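Local coordinates for protein beta sliding clamp (Pseudomonas aeruginosa, PDB 6AMS) that probably forms a ring-shaped head-to-tail dimer around DNA that tethers DNA polymerases and other proteins to it and makes synthesis processive, at residues 2-7 and 59-64; 9-14 and 74-79; 32-37 and 67-72; 39-44 and 54-59. One frame throughout, in Å; residues are numbered along the deposited sequence.

Contact 1. Residues 2-7 and 59-64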
loop_
_atom_site.group_PDB
_atom_site.type_symbol
_atom_site.label_atom_id
_atom_site.label_comp_id
_atom_site.label_asym_id
_atom_site.label_seq_id
_atom_site.Cartn_x
_atom_site.Cartn_y
_atom_site.Cartn_z
ATOM N N HIS A 2 27.662 -25.957 -9.244
ATOM C CA HIS A 2 26.493 -26.359 -10.007
ATOM C C HIS A 2 25.557 -27.104 -9.092
ATOM O O HIS A 2 26.001 -27.964 -8.331
ATOM C CB HIS A 2 26.891 -27.195 -11.234
ATOM C CG HIS A 2 25.752 -27.932 -11.864
ATOM N ND1 HIS A 2 25.468 -29.250 -11.583
ATOM C CD2 HIS A 2 24.812 -27.532 -12.756
ATOM C CE1 HIS A 2 24.388 -29.624 -12.244
ATOM N NE2 HIS A 2 23.979 -28.605 -12.976
ATOM N N PHE A 3 24.266 -26.762 -9.153
ATOM C CA PHE A 3 23.246 -27.552 -8.478
ATOM C C PHE A 3 21.897 -27.503 -9.176
ATOM O O PHE A 3 21.667 -26.693 -10.077
ATOM C CB PHE A 3 23.117 -27.132 -7.007
ATOM C CG PHE A 3 22.773 -25.673 -6.798
ATOM C CD1 PHE A 3 23.751 -24.708 -6.836
ATOM C CD2 PHE A 3 21.456 -25.282 -6.544
ATOM C CE1 PHE A 3 23.431 -23.374 -6.630
ATOM C CE2 PHE A 3 21.137 -23.963 -6.315
ATOM C CZ PHE A 3 22.128 -22.991 -6.367
ATOM N N THR A 4 21.026 -28.429 -8.774
ATOM C CA THR A 4 19.625 -28.437 -9.153
ATOM C C THR A 4 18.788 -28.294 -7.884
ATOM O O THR A 4 19.190 -28.753 -6.815
ATOM C CB THR A 4 19.218 -29.694 -9.907
ATOM O OG1 THR A 4 19.533 -30.839 -9.114
ATOM C CG2 THR A 4 19.940 -29.771 -11.258
ATOM N N ILE A 5 17.653 -27.621 -8.012
ATOM C CA ILE A 5 16.779 -27.373 -6.885
ATOM C C ILE A 5 15.360 -27.043 -7.354
ATOM O O ILE A 5 15.168 -26.463 -8.408
ATOM C CB ILE A 5 17.360 -26.239 -6.004
ATOM C CG1 ILE A 5 16.646 -26.153 -4.656
ATOM C CG2 ILE A 5 17.333 -24.921 -6.744
ATOM C CD1 ILE A 5 17.272 -25.180 -3.687
ATOM N N GLN A 6 14.368 -27.450 -6.571
ATOM C CA GLN A 6 12.969 -27.175 -6.871
ATOM C C GLN A 6 12.695 -25.699 -6.687
ATOM O O GLN A 6 13.321 -25.053 -5.863
ATOM C CB GLN A 6 12.065 -27.972 -5.951
ATOM C CG GLN A 6 11.831 -29.391 -6.406
ATOM C CD GLN A 6 10.569 -29.525 -7.221
ATOM O OE1 GLN A 6 9.493 -29.144 -6.775
ATOM N NE2 GLN A 6 10.693 -30.076 -8.417
ATOM N N ARG A 7 11.728 -25.171 -7.417
ATOM C CA ARG A 7 11.439 -23.752 -7.327
ATOM C C ARG A 7 11.047 -23.356 -5.913
ATOM O O ARG A 7 11.521 -22.367 -5.389
ATOM C CB ARG A 7 10.303 -23.398 -8.286
ATOM C CG ARG A 7 9.727 -22.011 -8.096
ATOM C CD ARG A 7 8.365 -21.896 -8.746
ATOM N NE ARG A 7 7.760 -20.590 -8.549
ATOM C CZ ARG A 7 6.920 -20.287 -7.569
ATOM N NH1 ARG A 7 6.570 -21.196 -6.683
ATOM N NH2 ARG A 7 6.434 -19.071 -7.483
ATOM N N LEU A 59 20.271 -30.001 -0.723
ATOM C CA LEU A 59 20.223 -30.281 -2.160
ATOM C C LEU A 59 20.131 -31.784 -2.325
ATOM O O LEU A 59 20.786 -32.511 -1.586
ATOM C CB LEU A 59 21.498 -29.794 -2.832
ATOM C CG LEU A 59 21.793 -28.288 -2.767
ATOM C CD1 LEU A 59 23.197 -28.003 -3.263
ATOM C CD2 LEU A 59 20.760 -27.511 -3.564
ATOM N N GLU A 60 19.340 -32.250 -3.277
ATOM C CA GLU A 60 19.062 -33.673 -3.434
ATOM C C GLU A 60 19.938 -34.312 -4.485
ATOM O O GLU A 60 20.643 -35.269 -4.173
ATOM C CB GLU A 60 17.565 -33.910 -3.704
ATOM C CG GLU A 60 16.798 -34.007 -2.378
ATOM C CD GLU A 60 15.342 -33.589 -2.468
ATOM O OE1 GLU A 60 15.102 -32.556 -3.107
ATOM O OE2 GLU A 60 14.467 -34.282 -1.894
ATOM N N ASP A 61 19.929 -33.790 -5.700
ATOM C CA ASP A 61 20.853 -34.304 -6.725
ATOM C C ASP A 61 22.285 -33.913 -6.421
ATOM O O ASP A 61 22.543 -33.012 -5.623
ATOM C CB ASP A 61 20.486 -33.784 -8.111
ATOM C CG ASP A 61 19.122 -34.235 -8.558
ATOM O OD1 ASP A 61 18.751 -35.394 -8.268
ATOM O OD2 ASP A 61 18.426 -33.436 -9.208
ATOM N N ALA A 62 23.222 -34.582 -7.078
ATOM C CA ALA A 62 24.633 -34.294 -6.842
ATOM C C ALA A 62 24.859 -32.835 -7.188
ATOM O O ALA A 62 24.153 -32.278 -8.029
ATOM C CB ALA A 62 25.535 -35.214 -7.651
ATOM N N ALA A 63 25.804 -32.229 -6.489
ATOM C CA ALA A 63 26.051 -30.799 -6.580
ATOM C C ALA A 63 27.531 -30.556 -6.577
ATOM O O ALA A 63 28.250 -31.161 -5.813
ATOM C CB ALA A 63 25.386 -30.061 -5.413
ATOM N N GLU A 64 27.992 -29.676 -7.450
ATOM C CA GLU A 64 29.393 -29.318 -7.513
ATOM C C GLU A 64 29.556 -28.075 -6.605
ATOM O O GLU A 64 28.792 -27.118 -6.720
ATOM C CB GLU A 64 29.750 -29.051 -8.967
ATOM C CG GLU A 64 31.227 -28.891 -9.306
ATOM C CD GLU A 64 31.443 -28.311 -10.705
ATOM O OE1 GLU A 64 31.066 -28.949 -11.713
ATOM O OE2 GLU A 64 32.005 -27.209 -10.808
#
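Thr4 gives its hydroxyl proton to the carboxylate of Asp61, OG1 to OD2 at 2.8 Å, and the carboxylate accepts on its anti lone pair. Thr4 chi1 of 56° sets OG1 between the backbone N and the carbonyl carbon, on the side where Asp61 stands, and the two side chains meet at about a right angle. His2 and Glu64 form an isolated antiparallel hydrogen-bonded pair: His2 N reaches Glu64 O at 3.0 Å, and Glu64 N returns to His2 O at 2.8 Å. His2 O also receives a CA-H...O contact from Ala63 CA. The imidazole is engaged elsewhere, its NE2 bonded to Asp89. On the apolar side Leu59 splits its two methyls: CD1 packs on Phe3 CB at 3.8 Å, while CD2 lies against ring atom CD2 of Phe3, also at 3.8 Å. The Ala63 methyl adds to this patch at Phe3 CB, 4.0 Å away, and Ile5 CD1 only brushes Leu59 CD2. The single bridge and the Leu59 packing join the loop between strands 51-58 and 66-71 to strand 2-6, which pairs with strand 87-93 in the other sheet; Phe3 and Leu59 also touch Val37 of strand 32-38 and Leu42 of strand 41-47.

Contact 2. Residues 9-14 and 74-79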
loop_
_atom_site.group_PDB
_atom_site.type_symbol
_atom_site.label_atom_id
_atom_site.label_comp_id
_atom_site.label_asym_id
_atom_site.label_seq_id
_atom_site.Cartn_x
_atom_site.Cartn_y
_atom_site.Cartn_z
ATOM N N ALA A 9 11.759 -24.935 -3.074
ATOM C CA ALA A 9 12.861 -25.129 -2.143
ATOM C C ALA A 9 13.808 -23.945 -2.113
ATOM O O ALA A 9 14.322 -23.585 -1.076
ATOM C CB ALA A 9 13.604 -26.413 -2.448
ATOM N N LEU A 10 14.056 -23.366 -3.270
ATOM C CA LEU A 10 14.934 -22.232 -3.370
ATOM C C LEU A 10 14.249 -20.925 -2.983
ATOM O O LEU A 10 14.870 -20.042 -2.418
ATOM C CB LEU A 10 15.441 -22.124 -4.799
ATOM C CG LEU A 10 16.161 -20.839 -5.170
ATOM C CD1 LEU A 10 17.373 -20.662 -4.280
ATOM C CD2 LEU A 10 16.555 -20.860 -6.629
ATOM N N LEU A 11 12.961 -20.825 -3.264
ATOM C CA LEU A 11 12.226 -19.597 -3.035
ATOM C C LEU A 11 12.075 -19.238 -1.558
ATOM O O LEU A 11 12.222 -18.085 -1.185
ATOM C CB LEU A 11 10.858 -19.684 -3.703
ATOM C CG LEU A 11 10.029 -18.416 -3.681
ATOM C CD1 LEU A 11 10.731 -17.308 -4.431
ATOM C CD2 LEU A 11 8.661 -18.729 -4.284
ATOM N N LYS A 12 11.803 -20.215 -0.714
ATOM C CA LYS A 12 11.599 -19.954 0.708
ATOM C C LYS A 12 12.785 -19.216 1.383
ATOM O O LYS A 12 12.604 -18.117 1.881
ATOM C CB LYS A 12 11.181 -21.252 1.423
ATOM C CG LYS A 12 11.234 -21.254 2.930
ATOM C CD LYS A 12 10.624 -22.563 3.441
ATOM C CE LYS A 12 11.114 -22.979 4.826
ATOM N NZ LYS A 12 11.369 -24.444 4.852
ATOM N N PRO A 13 14.001 -19.802 1.387
ATOM C CA PRO A 13 15.136 -19.099 1.983
ATOM C C PRO A 13 15.562 -17.869 1.206
ATOM O O PRO A 13 16.088 -16.918 1.796
ATOM C CB PRO A 13 16.238 -20.146 1.964
ATOM C CG PRO A 13 15.879 -21.028 0.827
ATOM C CD PRO A 13 14.394 -21.129 0.885
ATOM N N LEU A 14 15.326 -17.866 -0.094
ATOM C CA LEU A 14 15.657 -16.711 -0.915
ATOM C C LEU A 14 14.748 -15.534 -0.604
ATOM O O LEU A 14 15.217 -14.408 -0.551
ATOM C CB LEU A 14 15.606 -17.107 -2.379
ATOM C CG LEU A 14 16.083 -16.143 -3.426
ATOM C CD1 LEU A 14 17.515 -15.702 -3.128
ATOM C CD2 LEU A 14 15.993 -16.834 -4.788
ATOM N N LYS A 74 16.676 -9.788 -8.178
ATOM C CA LYS A 74 16.513 -10.388 -9.497
ATOM C C LYS A 74 16.430 -11.913 -9.451
ATOM O O LYS A 74 15.609 -12.483 -10.160
ATOM C CB LYS A 74 17.612 -9.955 -10.470
ATOM C CG LYS A 74 17.355 -8.624 -11.151
ATOM C CD LYS A 74 18.596 -8.162 -11.888
ATOM C CE LYS A 74 18.518 -6.703 -12.291
ATOM N NZ LYS A 74 19.832 -6.304 -12.887
ATOM N N LEU A 75 17.253 -12.577 -8.631
ATOM C CA LEU A 75 17.174 -14.039 -8.517
ATOM C C LEU A 75 15.822 -14.434 -7.955
ATOM O O LEU A 75 15.220 -15.393 -8.431
ATOM C CB LEU A 75 18.299 -14.645 -7.623
ATOM C CG LEU A 75 18.342 -16.190 -7.560
ATOM C CD1 LEU A 75 18.420 -16.825 -8.938
ATOM C CD2 LEU A 75 19.503 -16.664 -6.718
ATOM N N MET A 76 15.360 -13.706 -6.932
ATOM C CA MET A 76 14.099 -14.031 -6.277
ATOM C C MET A 76 12.949 -13.832 -7.240
ATOM O O MET A 76 12.114 -14.693 -7.348
ATOM C CB MET A 76 13.882 -13.171 -5.032
ATOM C CG MET A 76 12.543 -13.421 -4.320
ATOM S SD MET A 76 12.300 -12.394 -2.839
ATOM C CE MET A 76 12.127 -10.750 -3.629
ATOM N N ASP A 77 12.907 -12.697 -7.930
ATOM C CA ASP A 77 11.873 -12.430 -8.944
ATOM C C ASP A 77 11.863 -13.488 -10.053
ATOM O O ASP A 77 10.796 -13.864 -10.526
ATOM C CB ASP A 77 12.049 -11.060 -9.601
ATOM C CG ASP A 77 11.775 -9.901 -8.644
ATOM O OD1 ASP A 77 11.215 -10.100 -7.544
ATOM O OD2 ASP A 77 12.168 -8.769 -8.981
ATOM N N ILE A 78 13.038 -13.932 -10.482
ATOM C CA ILE A 78 13.117 -14.962 -11.490
ATOM C C ILE A 78 12.538 -16.256 -10.912
ATOM O O ILE A 78 11.720 -16.884 -11.530
ATOM C CB ILE A 78 14.561 -15.166 -11.989
ATOM C CG1 ILE A 78 15.036 -13.971 -12.780
ATOM C CG2 ILE A 78 14.657 -16.384 -12.895
ATOM C CD1 ILE A 78 16.551 -13.910 -12.861
ATOM N N CYS A 79 12.938 -16.611 -9.704
ATOM C CA CYS A 79 12.466 -17.825 -9.053
ATOM C C CYS A 79 10.937 -17.793 -8.786
ATOM O O CYS A 79 10.244 -18.789 -8.965
ATOM C CB CYS A 79 13.249 -18.031 -7.756
ATOM S SG CYS A 79 12.980 -19.623 -6.950
#
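The two helices of the N-terminal clamp domain, 7-18 and 72-81, pack here along an apolar seam in which Leu10, Leu11 and Leu14 face Leu75, Met76 and Cys79. The segment axes approach to 9.8 Å, and their N-to-C directions differ by 141°, so the helices run roughly antiparallel. Leu14 buries the most surface: its CD2 lies 3.7 Å from Leu75 CG and equally near Met76 CA, touching backbone as well as side chain. With CG anti to the backbone N (chi1 -172°), Leu14 directs its branch across to the other helix, where it meets the Leu75 side chain at about a right angle. Met76 contributes its CB, 4.0 Å from Leu14 CG, and its thioether continues along helix 7-18 to Gln15 and Ala18. In the sliding-clamp fold each domain pairs two helices that line the inside of the ring, with sheets outside them; the sheet side is met where Leu10 and Leu14 rest on Leu44 of strand 41-47, and Leu10 and Cys79 on Ile88 of strand 87-93. At the other end of the seam the Cys79 thiol sits between two leucines: SG is 3.8 Å from Leu10 CD2 and 3.9 Å from Leu11 CB. No hydrogen bond crosses between the segments. On helix 72-81, Lys74 NZ forms a salt bridge with Glu301 of the second subunit, and Asp77 and Ile78 pack on Ile273 of that subunit.

Contact 3. Residues 32-37 and 67-72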
loop_
_atom_site.group_PDB
_atom_site.type_symbol
_atom_site.label_atom_id
_atom_site.label_comp_id
_atom_site.label_asym_id
_atom_site.label_seq_id
_atom_site.Cartn_x
_atom_site.Cartn_y
_atom_site.Cartn_z
ATOM N N ASN A 32 23.394 -8.068 -3.490
ATOM C CA ASN A 32 23.560 -9.482 -3.851
ATOM C C ASN A 32 23.343 -10.439 -2.699
ATOM O O ASN A 32 23.495 -10.087 -1.554
ATOM C CB ASN A 32 24.937 -9.745 -4.457
ATOM C CG ASN A 32 25.094 -9.132 -5.839
ATOM O OD1 ASN A 32 24.248 -8.357 -6.300
ATOM N ND2 ASN A 32 26.181 -9.499 -6.513
ATOM N N VAL A 33 22.926 -11.646 -3.040
ATOM C CA VAL A 33 22.830 -12.752 -2.097
ATOM C C VAL A 33 24.069 -13.615 -2.332
ATOM O O VAL A 33 24.481 -13.834 -3.482
ATOM C CB VAL A 33 21.543 -13.601 -2.254
ATOM C CG1 VAL A 33 21.311 -14.115 -3.676
ATOM C CG2 VAL A 33 21.513 -14.739 -1.236
ATOM N N LEU A 34 24.681 -14.062 -1.228
ATOM C CA LEU A 34 25.842 -14.949 -1.252
ATOM C C LEU A 34 25.325 -16.374 -1.258
ATOM O O LEU A 34 24.550 -16.757 -0.366
ATOM C CB LEU A 34 26.744 -14.726 -0.044
ATOM C CG LEU A 34 27.777 -15.805 0.210
ATOM C CD1 LEU A 34 28.811 -15.715 -0.893
ATOM C CD2 LEU A 34 28.427 -15.709 1.588
ATOM N N LEU A 35 25.730 -17.135 -2.271
ATOM C CA LEU A 35 25.348 -18.532 -2.437
ATOM C C LEU A 35 26.600 -19.372 -2.258
ATOM O O LEU A 35 27.598 -19.112 -2.884
ATOM C CB LEU A 35 24.762 -18.774 -3.828
ATOM C CG LEU A 35 23.554 -17.955 -4.281
ATOM C CD1 LEU A 35 23.152 -18.353 -5.689
ATOM C CD2 LEU A 35 22.389 -18.139 -3.327
ATOM N N VAL A 36 26.521 -20.387 -1.411
ATOM C CA VAL A 36 27.627 -21.268 -1.064
ATOM C C VAL A 36 27.091 -22.685 -1.124
ATOM O O VAL A 36 26.131 -22.995 -0.450
ATOM C CB VAL A 36 28.174 -20.995 0.348
ATOM C CG1 VAL A 36 29.351 -21.894 0.682
ATOM C CG2 VAL A 36 28.591 -19.532 0.488
ATOM N N VAL A 37 27.697 -23.521 -1.969
ATOM C CA VAL A 37 27.397 -24.939 -2.004
ATOM C C VAL A 37 28.558 -25.692 -1.355
ATOM O O VAL A 37 29.657 -25.673 -1.887
ATOM C CB VAL A 37 27.193 -25.432 -3.461
ATOM C CG1 VAL A 37 26.928 -26.942 -3.516
ATOM C CG2 VAL A 37 26.054 -24.684 -4.117
ATOM N N GLU A 67 31.202 -20.976 -4.600
ATOM C CA GLU A 67 30.502 -19.838 -4.032
ATOM C C GLU A 67 30.498 -18.632 -4.954
ATOM O O GLU A 67 31.417 -18.435 -5.746
ATOM C CB GLU A 67 31.076 -19.492 -2.667
ATOM C CG GLU A 67 32.597 -19.264 -2.605
ATOM C CD GLU A 67 33.085 -18.860 -1.202
ATOM O OE1 GLU A 67 34.294 -18.668 -1.000
ATOM O OE2 GLU A 67 32.261 -18.723 -0.285
ATOM N N ILE A 68 29.444 -17.828 -4.852
ATOM C CA ILE A 68 29.269 -16.655 -5.700
ATOM C C ILE A 68 28.155 -15.750 -5.183
ATOM O O ILE A 68 27.283 -16.198 -4.449
ATOM C CB ILE A 68 28.845 -17.101 -7.126
ATOM C CG1 ILE A 68 29.181 -16.050 -8.183
ATOM C CG2 ILE A 68 27.376 -17.484 -7.159
ATOM C CD1 ILE A 68 30.607 -16.108 -8.663
ATOM N N THR A 69 28.211 -14.467 -5.523
ATOM C CA THR A 69 27.118 -13.554 -5.201
ATOM C C THR A 69 26.407 -13.086 -6.488
ATOM O O THR A 69 27.018 -12.912 -7.566
ATOM C CB THR A 69 27.579 -12.353 -4.364
ATOM O OG1 THR A 69 28.164 -11.362 -5.202
ATOM C CG2 THR A 69 28.594 -12.771 -3.331
ATOM N N VAL A 70 25.091 -12.969 -6.379
ATOM C CA VAL A 70 24.236 -12.556 -7.478
ATOM C C VAL A 70 23.168 -11.623 -6.938
ATOM O O VAL A 70 22.835 -11.686 -5.765
ATOM C CB VAL A 70 23.532 -13.756 -8.140
ATOM C CG1 VAL A 70 24.528 -14.657 -8.842
ATOM C CG2 VAL A 70 22.737 -14.539 -7.114
ATOM N N PRO A 71 22.625 -10.752 -7.798
ATOM C CA PRO A 71 21.574 -9.811 -7.343
ATOM C C PRO A 71 20.366 -10.537 -6.766
ATOM O O PRO A 71 19.778 -11.401 -7.408
ATOM C CB PRO A 71 21.229 -9.000 -8.610
ATOM C CG PRO A 71 21.806 -9.762 -9.757
ATOM C CD PRO A 71 22.962 -10.554 -9.220
ATOM N N ALA A 72 20.021 -10.177 -5.549
ATOM C CA ALA A 72 19.068 -10.921 -4.721
ATOM C C ALA A 72 17.663 -10.771 -5.229
ATOM O O ALA A 72 17.003 -11.773 -5.508
ATOM C CB ALA A 72 19.151 -10.453 -3.279
#
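Val33 and Val70 stand side by side on one face of an antiparallel strand pair, pointing the same way, with Val33 CG1 set against Val70 CG2 at 3.7 Å. Both of these methyls occupy the position between backbone N and carbonyl carbon. The same Val70 methyl is met from a second direction by Leu35 CD1 at 4.1 Å, the two side chains crossing at about a right angle, so Val70 fills the hollow between Val33 and Leu35. At the strand end the Ala72 methyl also touches Val33, CB to CB 4.1 Å. Ile68, paired with Leu35, turns its tip away toward Met1 and Thr110. On the opposite face Leu34 and Val36 are paired with Thr69 and Glu67. Leu34 bends CD1 over the Thr69 methyl, 3.8 Å from CG2, while Val36 and Glu67 lie alongside each other. At the far end of the strand, Asn32 fits across Thr69: ND2 donates to Thr69 OG1 at 3.0 Å, with an almost linear N-H...O angle of 178° and the oxygen in the amide plane. Four backbone bonds fix the register, Val33 with Val70 and Leu35 with Ile68 each bonding in both directions; Leu35 N to Ile68 O measures 2.8 Å. Strand 66-71 is thereby held at the margin of the sheet within this chain. Chemically, the Val33, Leu35 and Val70 face is wholly hydrocarbon and turned to the helices, whereas at the Asn32 end the amide donates to Thr69 OG1, which is also hydrogen-bonded to Leu111 O; this implies that the buried hydroxyl both accepts and donates.

Contact 4. Residues 39-44 and 54-59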
loop_
_atom_site.group_PDB
_atom_site.type_symbol
_atom_site.label_atom_id
_atom_site.label_comp_id
_atom_site.label_asym_id
_atom_site.label_seq_id
_atom_site.Cartn_x
_atom_site.Cartn_y
_atom_site.Cartn_z
ATOM N N GLY A 39 29.130 -29.587 -0.016
ATOM C CA GLY A 39 28.476 -30.888 -0.065
ATOM C C GLY A 39 27.085 -30.741 -0.637
ATOM O O GLY A 39 26.895 -30.123 -1.668
ATOM N N GLN A 40 26.101 -31.277 0.064
ATOM C CA GLN A 40 24.702 -31.239 -0.370
ATOM C C GLN A 40 23.902 -30.156 0.347
ATOM O O GLN A 40 22.720 -30.339 0.624
ATOM C CB GLN A 40 24.094 -32.631 -0.174
ATOM C CG GLN A 40 24.805 -33.693 -1.003
ATOM C CD GLN A 40 24.722 -33.440 -2.508
ATOM O OE1 GLN A 40 25.748 -33.388 -3.207
ATOM N NE2 GLN A 40 23.500 -33.236 -3.011
ATOM N N GLN A 41 24.555 -29.045 0.649
ATOM C CA GLN A 41 23.889 -27.948 1.322
ATOM C C GLN A 41 24.099 -26.637 0.601
ATOM O O GLN A 41 25.202 -26.319 0.170
ATOM C CB GLN A 41 24.372 -27.808 2.764
ATOM C CG GLN A 41 23.627 -26.733 3.539
ATOM C CD GLN A 41 24.094 -26.595 4.971
ATOM O OE1 GLN A 41 25.120 -25.982 5.245
ATOM N NE2 GLN A 41 23.323 -27.149 5.894
ATOM N N LEU A 42 23.018 -25.884 0.465
ATOM C CA LEU A 42 23.075 -24.578 -0.147
ATOM C C LEU A 42 22.782 -23.570 0.952
ATOM O O LEU A 42 21.798 -23.692 1.671
ATOM C CB LEU A 42 22.042 -24.454 -1.265
ATOM C CG LEU A 42 21.811 -23.042 -1.804
ATOM C CD1 LEU A 42 23.105 -22.411 -2.291
ATOM C CD2 LEU A 42 20.754 -23.027 -2.891
ATOM N N SER A 43 23.659 -22.586 1.093
ATOM C CA SER A 43 23.474 -21.544 2.087
ATOM C C SER A 43 23.278 -20.236 1.356
ATOM O O SER A 43 23.998 -19.937 0.416
ATOM C CB SER A 43 24.676 -21.453 3.018
ATOM O OG SER A 43 24.648 -22.488 3.978
ATOM N N LEU A 44 22.291 -19.459 1.774
ATOM C CA LEU A 44 22.036 -18.190 1.113
ATOM C C LEU A 44 22.143 -17.111 2.177
ATOM O O LEU A 44 21.502 -17.226 3.247
ATOM C CB LEU A 44 20.652 -18.161 0.458
ATOM C CG LEU A 44 20.275 -19.261 -0.530
ATOM C CD1 LEU A 44 19.800 -20.507 0.220
ATOM C CD2 LEU A 44 19.162 -18.758 -1.431
ATOM N N VAL A 54 21.008 -15.817 7.191
ATOM C CA VAL A 54 21.436 -17.000 6.457
ATOM C C VAL A 54 20.341 -18.058 6.379
ATOM O O VAL A 54 19.714 -18.398 7.376
ATOM C CB VAL A 54 22.711 -17.605 7.071
ATOM C CG1 VAL A 54 23.143 -18.855 6.323
ATOM C CG2 VAL A 54 23.825 -16.575 7.084
ATOM N N GLY A 55 20.123 -18.564 5.173
ATOM C CA GLY A 55 19.137 -19.588 4.924
ATOM C C GLY A 55 19.828 -20.834 4.413
ATOM O O GLY A 55 20.758 -20.746 3.624
ATOM N N ARG A 56 19.394 -21.992 4.894
ATOM C CA ARG A 56 19.969 -23.266 4.482
ATOM C C ARG A 56 18.947 -24.185 3.840
ATOM O O ARG A 56 17.838 -24.327 4.332
ATOM C CB ARG A 56 20.604 -23.975 5.672
ATOM C CG ARG A 56 21.975 -23.454 6.036
ATOM C CD ARG A 56 22.378 -23.897 7.428
ATOM N NE ARG A 56 23.316 -22.952 8.012
ATOM C CZ ARG A 56 22.962 -21.917 8.765
ATOM N NH1 ARG A 56 23.889 -21.101 9.244
ATOM N NH2 ARG A 56 21.682 -21.699 9.038
ATOM N N VAL A 57 19.314 -24.781 2.716
ATOM C CA VAL A 57 18.439 -25.718 2.033
ATOM C C VAL A 57 19.249 -26.958 1.648
ATOM O O VAL A 57 20.404 -26.850 1.267
ATOM C CB VAL A 57 17.752 -25.061 0.817
ATOM C CG1 VAL A 57 18.774 -24.441 -0.113
ATOM C CG2 VAL A 57 16.844 -26.037 0.089
ATOM N N VAL A 58 18.653 -28.135 1.777
ATOM C CA VAL A 58 19.334 -29.373 1.430
ATOM C C VAL A 58 19.179 -29.638 -0.058
ATOM O O VAL A 58 18.089 -29.501 -0.600
ATOM C CB VAL A 58 18.775 -30.557 2.243
ATOM C CG1 VAL A 58 19.349 -31.876 1.758
ATOM C CG2 VAL A 58 19.070 -30.363 3.719
ATOM N N LEU A 59 20.271 -30.001 -0.723
ATOM C CA LEU A 59 20.223 -30.281 -2.160
ATOM C C LEU A 59 20.131 -31.784 -2.325
ATOM O O LEU A 59 20.786 -32.511 -1.586
ATOM C CB LEU A 59 21.498 -29.794 -2.832
ATOM C CG LEU A 59 21.793 -28.288 -2.767
ATOM C CD1 LEU A 59 23.197 -28.003 -3.263
ATOM C CD2 LEU A 59 20.760 -27.511 -3.564
#
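Gln40 grips Leu59 by backbone and side chain: its O accepts from Leu59 N at 2.8 Å, and its NE2 reaches Leu59 O at 3.1 Å from above the carbonyl plane (71° out of it). A bend at chi2 (-62°) folds the amide back to this oxygen, and NE2 also bonds Asp61 O. The extended Gln41 side chain reaches across to the neighbouring strand and lays its amide over the aliphatic part of Arg56, NE2 to CD 3.7 Å. Leu42 pairs with Val57 through two backbone bonds, and its CB abuts Val57 CG1 at 3.5 Å; Leu59 CD2 closes on the same CB at 4.0 Å. Ser43, on the Arg56 face, sets OG 3.5 Å from Arg56 CG, a packing contact, while the guanidinium uses NH1 on Thr232 and has Val54 CG1 above one face, offset toward the rim. Leu44 bonds Gly55 in both directions, and its CD1 rests 3.5 Å from Gly55 O before reaching helix 7-18. Bonded pairs two residues apart, strand directions 160° apart and a short turn joining the consecutive strands 41-47 and 51-58 mark an antiparallel beta hairpin, in the sheet that continues into the central domain through strand 231-236.

In the fold
All four contacts lie in the N-terminal domain, their centres 10 to 15 Å apart. Along the chain contact 4 is nested within contact 3, which lies within the loop closed by contact 2; contact 1 interleaves with contacts 2 and 3 and encloses contact 4. Contacts 3 and 4 belong to one sheet, ordered 66-71, 32-38, 41-47, 51-58, joined where Val36 O meets Ser43 N. Contact 1 ties the loop after strand 51-58 to strand 2-6 of the second sheet, with Phe3 touching Val37 and Leu42. Contact 2 lies against the first sheet through Leu14 with Val33 and Leu10 with Leu44. Helices and sheets share one apolar interior, consistent with one compact domain of the DNA-encircling ring.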